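Local coordinates for protein sulfoquinovosidase (Escherichia coli, PDB 5OHT) that hydrolyses sulfoquinovosyl diacylglycerides and simple sulfoquinovosides to release sulfoquinovose, which the cell then degrades as a source of carbon and sulfur, at residues V302-K307 with Y333-V338; W402-G407 with I450-R455. One frame throughout, in Å; residues are numbered along the deposited sequence.

Interaction 1 of 2, residues V302-K307 with Y333-V338; sequences VMWNWK and YINPYV. With 9VH ([(3~{S},4~{R},5~{R})-4,5-bis(oxidanyl)piperidin-3-yl]methanesulfonic acid), chain D.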
loop_
_atom_site.group_PDB
_atom_site.type_symbol
_atom_site.label_atom_id
_atom_site.label_comp_id
_atom_site.label_asym_id
_atom_site.label_seq_id
_atom_site.Cartn_x
_atom_site.Cartn_y
_atom_site.Cartn_z
ATOM N N VAL A 302 -2.703 -7.899 -20.417
ATOM C CA VAL A 302 -3.000 -9.301 -20.200
ATOM C C VAL A 302 -4.461 -9.605 -20.700
ATOM O O VAL A 302 -5.333 -8.723 -20.686
ATOM C CB VAL A 302 -2.902 -9.632 -18.710
ATOM C CG1 VAL A 302 -3.255 -11.078 -18.453
ATOM C CG2 VAL A 302 -1.507 -9.276 -18.182
ATOM N N MET A 303 -4.683 -10.851 -21.127
ATOM C CA MET A 303 -6.048 -11.361 -21.436
ATOM C C MET A 303 -6.701 -11.789 -20.142
ATOM O O MET A 303 -6.247 -12.777 -19.547
ATOM C CB MET A 303 -6.026 -12.562 -22.431
ATOM C CG MET A 303 -7.438 -13.093 -22.762
ATOM S SD MET A 303 -8.655 -11.809 -23.241
ATOM C CE MET A 303 -8.024 -11.281 -24.785
ATOM N N TRP A 304 -7.736 -11.085 -19.693
ATOM C CA TRP A 304 -8.296 -11.341 -18.349
ATOM C C TRP A 304 -9.250 -12.534 -18.348
ATOM O O TRP A 304 -10.475 -12.373 -18.145
ATOM C CB TRP A 304 -9.008 -10.084 -17.788
ATOM C CG TRP A 304 -8.090 -8.848 -17.552
ATOM C CD1 TRP A 304 -6.751 -8.719 -17.852
ATOM C CD2 TRP A 304 -8.495 -7.596 -16.976
ATOM N NE1 TRP A 304 -6.301 -7.472 -17.464
ATOM C CE2 TRP A 304 -7.355 -6.755 -16.942
ATOM C CE3 TRP A 304 -9.718 -7.106 -16.475
ATOM C CZ2 TRP A 304 -7.402 -5.477 -16.418
ATOM C CZ3 TRP A 304 -9.770 -5.797 -15.968
ATOM C CH2 TRP A 304 -8.616 -4.999 -15.954
ATOM N N ASN A 305 -8.684 -13.748 -18.542
ATOM C CA ASN A 305 -9.400 -15.003 -18.335
ATOM C C ASN A 305 -8.426 -15.972 -17.691
ATOM O O ASN A 305 -7.418 -16.310 -18.296
ATOM C CB ASN A 305 -9.918 -15.532 -19.696
ATOM C CG ASN A 305 -10.948 -16.646 -19.516
ATOM O OD1 ASN A 305 -12.014 -16.416 -18.970
ATOM N ND2 ASN A 305 -10.612 -17.843 -19.966
ATOM N N TRP A 306 -8.677 -16.374 -16.446
ATOM C CA TRP A 306 -7.638 -16.933 -15.567
ATOM C C TRP A 306 -7.415 -18.445 -15.718
ATOM O O TRP A 306 -7.655 -19.256 -14.798
ATOM C CB TRP A 306 -7.852 -16.495 -14.085
ATOM C CG TRP A 306 -8.273 -15.034 -14.033
ATOM C CD1 TRP A 306 -9.450 -14.549 -13.553
ATOM C CD2 TRP A 306 -7.559 -13.910 -14.542
ATOM N NE1 TRP A 306 -9.505 -13.187 -13.699
ATOM C CE2 TRP A 306 -8.367 -12.761 -14.320
ATOM C CE3 TRP A 306 -6.325 -13.750 -15.162
ATOM C CZ2 TRP A 306 -7.965 -11.489 -14.652
ATOM C CZ3 TRP A 306 -5.934 -12.479 -15.516
ATOM C CH2 TRP A 306 -6.735 -11.355 -15.221
ATOM N N LYS A 307 -6.982 -18.787 -16.932
ATOM C CA LYS A 307 -6.679 -20.152 -17.334
ATOM C C LYS A 307 -5.379 -20.110 -18.157
ATOM O O LYS A 307 -5.227 -19.257 -19.022
ATOM C CB LYS A 307 -7.811 -20.689 -18.211
ATOM C CG LYS A 307 -9.061 -21.005 -17.444
ATOM C CD LYS A 307 -10.282 -21.182 -18.346
ATOM C CE LYS A 307 -11.525 -21.604 -17.545
ATOM N NZ LYS A 307 -12.736 -21.154 -18.267
ATOM N N TYR A 333 -0.315 -14.137 -12.825
ATOM C CA TYR A 333 -1.085 -12.877 -12.729
ATOM C C TYR A 333 -2.572 -13.215 -12.595
ATOM O O TYR A 333 -3.101 -14.006 -13.414
ATOM C CB TYR A 333 -0.838 -11.974 -13.967
ATOM C CG TYR A 333 -1.652 -10.686 -13.989
ATOM C CD1 TYR A 333 -3.006 -10.680 -14.369
ATOM C CD2 TYR A 333 -1.128 -9.469 -13.473
ATOM C CE1 TYR A 333 -3.775 -9.530 -14.293
ATOM C CE2 TYR A 333 -1.915 -8.329 -13.391
ATOM C CZ TYR A 333 -3.254 -8.373 -13.780
ATOM O OH TYR A 333 -4.020 -7.251 -13.716
ATOM N N ILE A 334 -3.268 -12.595 -11.632
ATOM C CA ILE A 334 -4.732 -12.607 -11.553
ATOM C C ILE A 334 -5.289 -11.245 -10.991
ATOM O O ILE A 334 -4.531 -10.474 -10.310
ATOM C CB ILE A 334 -5.222 -13.793 -10.749
ATOM C CG1 ILE A 334 -6.765 -13.970 -10.830
ATOM C CG2 ILE A 334 -4.784 -13.713 -9.278
ATOM C CD1 ILE A 334 -7.199 -15.339 -10.361
ATOM N N ASN A 335 -6.529 -10.913 -11.339
ATOM C CA ASN A 335 -7.307 -9.825 -10.734
ATOM C C ASN A 335 -8.735 -10.301 -10.512
ATOM O O ASN A 335 -9.099 -11.408 -10.989
ATOM C CB ASN A 335 -7.111 -8.473 -11.474
ATOM C CG ASN A 335 -7.903 -8.363 -12.768
ATOM O OD1 ASN A 335 -9.082 -8.697 -12.809
ATOM N ND2 ASN A 335 -7.237 -7.872 -13.834
ATOM N N PRO A 336 -9.557 -9.539 -9.732
ATOM C CA PRO A 336 -10.919 -10.015 -9.392
ATOM C C PRO A 336 -12.024 -9.669 -10.399
ATOM O O PRO A 336 -13.251 -9.661 -10.042
ATOM C CB PRO A 336 -11.149 -9.362 -8.027
ATOM C CG PRO A 336 -10.473 -8.079 -8.133
ATOM C CD PRO A 336 -9.277 -8.262 -9.062
ATOM N N TYR A 337 -11.628 -9.312 -11.628
ATOM C CA TYR A 337 -12.547 -9.053 -12.734
ATOM C C TYR A 337 -12.331 -10.100 -13.876
ATOM O O TYR A 337 -11.315 -10.830 -13.898
ATOM C CB TYR A 337 -12.361 -7.612 -13.270
ATOM C CG TYR A 337 -12.068 -6.564 -12.169
ATOM C CD1 TYR A 337 -12.915 -6.455 -11.046
ATOM C CD2 TYR A 337 -10.993 -5.688 -12.268
ATOM C CE1 TYR A 337 -12.668 -5.536 -10.019
ATOM C CE2 TYR A 337 -10.750 -4.735 -11.255
ATOM C CZ TYR A 337 -11.581 -4.674 -10.135
ATOM O OH TYR A 337 -11.368 -3.734 -9.118
ATOM N N VAL A 338 -13.287 -10.162 -14.805
ATOM C CA VAL A 338 -13.301 -11.242 -15.830
ATOM C C VAL A 338 -13.745 -10.634 -17.167
ATOM O O VAL A 338 -14.860 -10.096 -17.264
ATOM C CB VAL A 338 -14.122 -12.455 -15.401
ATOM C CG1 VAL A 338 -13.360 -13.292 -14.362
ATOM C CG2 VAL A 338 -15.489 -12.071 -14.842
HETATM O O1 9VH D . -2.380 -4.316 -18.492
HETATM S S1 9VH D . -2.959 -5.187 -17.522
HETATM O O2 9VH D . -3.501 -6.440 -17.898
HETATM O O3 9VH D . -4.085 -4.485 -16.823
HETATM C C1 9VH D . -1.765 -5.558 -16.251
HETATM C C2 9VH D . -0.994 -4.370 -15.647
HETATM C C3 9VH D . -1.891 -3.409 -14.883
HETATM N N1 9VH D . -1.784 -3.358 -13.411
HETATM C C4 9VH D . -0.408 -3.130 -12.942
HETATM C C5 9VH D . 0.684 -3.600 -13.910
HETATM O O4 9VH D . 1.842 -3.993 -13.202
HETATM C C6 9VH D . 0.224 -4.760 -14.792
HETATM O O5 9VH D . 1.309 -5.111 -15.655
#
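Trp306 and Ile334 meet face to chain because their first torsions send them into one another: the indole leaves its backbone with CG opposite the carbonyl carbon (chi1 -41°), while Ile334 holds CG1 anti to its own N. Ile334 CG1 thus stands over the pyrrole ring of Trp306, 3.7 Å from its centroid and only 10° off the normal, a CH-pi contact. At the indole edge, Trp306 NE1 donates to Tyr337 O at 3.0 Å; the acceptor lies near the ring plane, although the N-H is bent. Tyr333 meets the six-membered ring obliquely, its CE1 3.6 Å from Trp306 CH2. Replacing Trp306 by an alanine is likely to leave Tyr337 O without this donor and to open a gap beside Ile334 and the Tyr333 ring.

Asn335 ND2 sits 3.2 Å above the centre of the Trp304 ring, the amide plane nearly perpendicular to the indole, and donates almost straight to Tyr333 OH. Asn335 OD1 takes the backbone N of Tyr337 at 2.9 Å, closing an Asx turn, so both ends of the amide are tied and its rotation is fixed. Tyr333 OH also bonds to the nucleophile Asp405.

The indole N-H of Trp304 runs straight (175°) to sulfonate O2 of the bound piperidine methanesulfonic acid (9VH), and Val302 N donates to the same oxygen at 3.0 Å. Two neutral N-H groups thus grip one sulfonate oxygen. Arg301 NH1 is also bonded to the ligand; this is consistent with recognition of the sulfonate by directed hydrogen bonds, probably supplemented by charge.

Interaction 2 of 2, residues W402-G407 with I450-R455; sequences WMADFG and ILFFMR. With 9VH ([(3~{S},4~{R},5~{R})-4,5-bis(oxidanyl)piperidin-3-yl]methanesulfonic acid), chain D.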
loop_
_atom_site.group_PDB
_atom_site.type_symbol
_atom_site.label_atom_id
_atom_site.label_comp_id
_atom_site.label_asym_id
_atom_site.label_seq_id
_atom_site.Cartn_x
_atom_site.Cartn_y
_atom_site.Cartn_z
ATOM N N TRP A 402 2.214 -15.047 -7.636
ATOM C CA TRP A 402 1.561 -14.266 -8.654
ATOM C C TRP A 402 1.331 -12.800 -8.177
ATOM O O TRP A 402 1.262 -12.527 -6.956
ATOM C CB TRP A 402 0.221 -14.910 -9.090
ATOM C CG TRP A 402 -0.735 -15.201 -7.987
ATOM C CD1 TRP A 402 -1.621 -14.300 -7.394
ATOM C CD2 TRP A 402 -0.921 -16.445 -7.302
ATOM N NE1 TRP A 402 -2.320 -14.929 -6.386
ATOM C CE2 TRP A 402 -1.876 -16.222 -6.271
ATOM C CE3 TRP A 402 -0.332 -17.723 -7.420
ATOM C CZ2 TRP A 402 -2.288 -17.233 -5.403
ATOM C CZ3 TRP A 402 -0.727 -18.724 -6.550
ATOM C CH2 TRP A 402 -1.707 -18.483 -5.548
ATOM N N MET A 403 1.241 -11.887 -9.151
ATOM C CA MET A 403 0.643 -10.565 -8.944
ATOM C C MET A 403 -0.853 -10.710 -8.759
ATOM O O MET A 403 -1.515 -11.312 -9.626
ATOM C CB MET A 403 0.944 -9.688 -10.172
ATOM C CG MET A 403 0.444 -8.223 -10.053
ATOM S SD MET A 403 0.851 -7.133 -11.440
ATOM C CE MET A 403 2.482 -6.576 -10.998
ATOM N N ALA A 404 -1.376 -10.248 -7.595
ATOM C CA ALA A 404 -2.787 -10.181 -7.350
ATOM C C ALA A 404 -3.229 -8.696 -7.396
ATOM O O ALA A 404 -3.107 -7.926 -6.424
ATOM C CB ALA A 404 -3.106 -10.837 -6.016
ATOM N N ASP A 405 -3.673 -8.292 -8.585
ATOM C CA ASP A 405 -3.786 -6.891 -8.983
ATOM C C ASP A 405 -5.154 -6.273 -8.760
ATOM O O ASP A 405 -6.118 -6.975 -8.484
ATOM C CB ASP A 405 -3.396 -6.855 -10.465
ATOM C CG ASP A 405 -3.017 -5.497 -11.000
ATOM O OD1 ASP A 405 -2.816 -4.534 -10.265
ATOM O OD2 ASP A 405 -2.912 -5.405 -12.223
ATOM N N PHE A 406 -5.247 -4.956 -8.923
ATOM C CA PHE A 406 -6.510 -4.187 -8.876
ATOM C C PHE A 406 -7.250 -4.337 -7.523
ATOM O O PHE A 406 -6.624 -4.626 -6.512
ATOM C CB PHE A 406 -7.432 -4.515 -10.100
ATOM C CG PHE A 406 -6.891 -3.991 -11.404
ATOM C CD1 PHE A 406 -7.204 -2.680 -11.832
ATOM C CD2 PHE A 406 -6.138 -4.796 -12.242
ATOM C CE1 PHE A 406 -6.736 -2.207 -13.042
ATOM C CE2 PHE A 406 -5.671 -4.324 -13.490
ATOM C CZ PHE A 406 -5.943 -3.034 -13.871
ATOM N N GLY A 407 -8.560 -4.151 -7.516
ATOM C CA GLY A 407 -9.348 -3.882 -6.328
ATOM C C GLY A 407 -9.946 -2.509 -6.121
ATOM O O GLY A 407 -10.661 -2.335 -5.155
ATOM N N ILE A 450 4.242 -20.276 -1.104
ATOM C CA ILE A 450 3.796 -19.454 -2.229
ATOM C C ILE A 450 3.732 -17.975 -1.804
ATOM O O ILE A 450 3.341 -17.649 -0.667
ATOM C CB ILE A 450 2.406 -19.976 -2.698
ATOM C CG1 ILE A 450 2.597 -21.386 -3.303
ATOM C CG2 ILE A 450 1.735 -18.981 -3.693
ATOM C CD1 ILE A 450 1.347 -21.972 -3.984
ATOM N N LEU A 451 4.087 -17.073 -2.710
ATOM C CA LEU A 451 4.041 -15.619 -2.415
ATOM C C LEU A 451 3.215 -14.819 -3.437
ATOM O O LEU A 451 3.590 -14.767 -4.633
ATOM C CB LEU A 451 5.461 -15.015 -2.330
ATOM C CG LEU A 451 5.342 -13.511 -1.921
ATOM C CD1 LEU A 451 5.048 -13.324 -0.434
ATOM C CD2 LEU A 451 6.393 -12.600 -2.411
ATOM N N PHE A 452 2.123 -14.190 -2.988
ATOM C CA PHE A 452 1.376 -13.240 -3.846
ATOM C C PHE A 452 1.671 -11.833 -3.415
ATOM O O PHE A 452 2.044 -11.590 -2.248
ATOM C CB PHE A 452 -0.143 -13.530 -3.966
ATOM C CG PHE A 452 -0.918 -13.474 -2.665
ATOM C CD1 PHE A 452 -1.036 -14.588 -1.878
ATOM C CD2 PHE A 452 -1.501 -12.282 -2.214
ATOM C CE1 PHE A 452 -1.738 -14.563 -0.690
ATOM C CE2 PHE A 452 -2.193 -12.257 -0.993
ATOM C CZ PHE A 452 -2.331 -13.407 -0.234
ATOM N N PHE A 453 1.546 -10.890 -4.381
ATOM C CA PHE A 453 1.802 -9.492 -4.097
ATOM C C PHE A 453 0.718 -8.601 -4.676
ATOM O O PHE A 453 0.226 -8.846 -5.787
ATOM C CB PHE A 453 3.252 -9.075 -4.520
ATOM C CG PHE A 453 3.632 -9.451 -5.956
ATOM C CD1 PHE A 453 4.062 -10.717 -6.255
ATOM C CD2 PHE A 453 3.575 -8.515 -6.965
ATOM C CE1 PHE A 453 4.440 -11.083 -7.545
ATOM C CE2 PHE A 453 3.941 -8.884 -8.263
ATOM C CZ PHE A 453 4.350 -10.169 -8.540
ATOM N N MET A 454 0.332 -7.607 -3.887
ATOM C CA MET A 454 -0.837 -6.692 -4.126
ATOM C C MET A 454 -0.454 -5.239 -4.184
ATOM O O MET A 454 0.546 -4.834 -3.586
ATOM C CB MET A 454 -1.908 -6.872 -3.024
ATOM C CG MET A 454 -2.294 -8.290 -2.813
ATOM S SD MET A 454 -3.779 -8.561 -1.821
ATOM C CE MET A 454 -5.032 -7.876 -2.914
ATOM N N ARG A 455 -1.224 -4.434 -4.927
ATOM C CA ARG A 455 -1.029 -2.960 -4.944
ATOM C C ARG A 455 -2.113 -2.231 -4.150
ATOM O O ARG A 455 -1.826 -1.164 -3.586
ATOM C CB ARG A 455 -0.905 -2.413 -6.383
ATOM C CG ARG A 455 -2.214 -2.304 -7.156
ATOM C CD ARG A 455 -2.127 -1.700 -8.563
ATOM N NE ARG A 455 -3.468 -1.376 -9.083
ATOM C CZ ARG A 455 -3.699 -0.848 -10.313
ATOM N NH1 ARG A 455 -2.670 -0.615 -11.145
ATOM N NH2 ARG A 455 -4.943 -0.526 -10.700
HETATM O O1 9VH D . -2.380 -4.316 -18.492
HETATM S S1 9VH D . -2.959 -5.187 -17.522
HETATM O O2 9VH D . -3.501 -6.440 -17.898
HETATM O O3 9VH D . -4.085 -4.485 -16.823
HETATM C C1 9VH D . -1.765 -5.558 -16.251
HETATM C C2 9VH D . -0.994 -4.370 -15.647
HETATM C C3 9VH D . -1.891 -3.409 -14.883
HETATM N N1 9VH D . -1.784 -3.358 -13.411
HETATM C C4 9VH D . -0.408 -3.130 -12.942
HETATM C C5 9VH D . 0.684 -3.600 -13.910
HETATM O O4 9VH D . 1.842 -3.993 -13.202
HETATM C C6 9VH D . 0.224 -4.760 -14.792
HETATM O O5 9VH D . 1.309 -5.111 -15.655
HETATM O O HOH W 1 -3.929 -5.367 -5.783
#
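Two neighbouring parallel strands of the family 31 TIM barrel, 401-404 and 451-454, run side by side here and end at the active site. Their pairing rests on Phe453, whose N donates to Trp402 O at 3.1 Å and whose O accepts from Ala404 N at 2.8 Å; Trp402 N to Leu451 O is weak.

Side chains alternate across the sheet. On one face, Phe452 CB lies over the pyrrole ring of Trp402, 3.9 Å from its centroid, and Ile450 CG2 approaches CZ3 of the six-membered ring obliquely; Trp402 NE1 is bonded to Asn437 of helix 422-443. On the other face, Phe453 takes the position between its N and carbonyl carbon (chi1 51°), which folds the ring back over the neighbouring strand: Met403 CA sits over that ring, and Met403 CB packs on CE2.

Beyond the strands, one water joins the diverging chains, donating to Ala404 O and Phe406 O and accepting from Arg455 N. Arg455 then stretches out to the catalytic Asp405. Its NE is 3.4 Å from Asp405 OD1, but this oxygen lies over the guanidinium face, with the two planes 84° apart, so the salt bridge is one of charge alone; NE has a stronger partner in Glu408. Arg455 CZ stands 4.5 Å from the centroid of the Phe406 ring, 20° off its normal, a cation-pi contact.

Asp405 OD2 accepts from N1 of the ligand at 2.6 Å, whereas OD1 takes a weak bond from Phe406 N. The two oxygens thus meet different partners: OD2 faces the ligand, while OD1 is turned toward Arg455 and the backbone that follows, which would help to hold the carboxylate of the nucleophile in this orientation.

In the fold
Both contacts are buried in the same TIM-barrel domain and reach one parallel sheet, in which strands 329-334 and 401-404 are neighbours. They join where Ile334 O receives Asp405 N, and again through the Tyr333-Asp405 link. Interaction 1 is made by a loop folded against a strand end, without strand pairing between its segments; aromatic packing prevails, and two neutral N-H donors, of Val302 and Trp304, reach the sulfonate. Interaction 2 begins as regular parallel strand pairing and turns ionic at its C-terminal end, beside the ring nitrogen. The two contacts thus hold different parts of one ligand, with centres 12 Å apart.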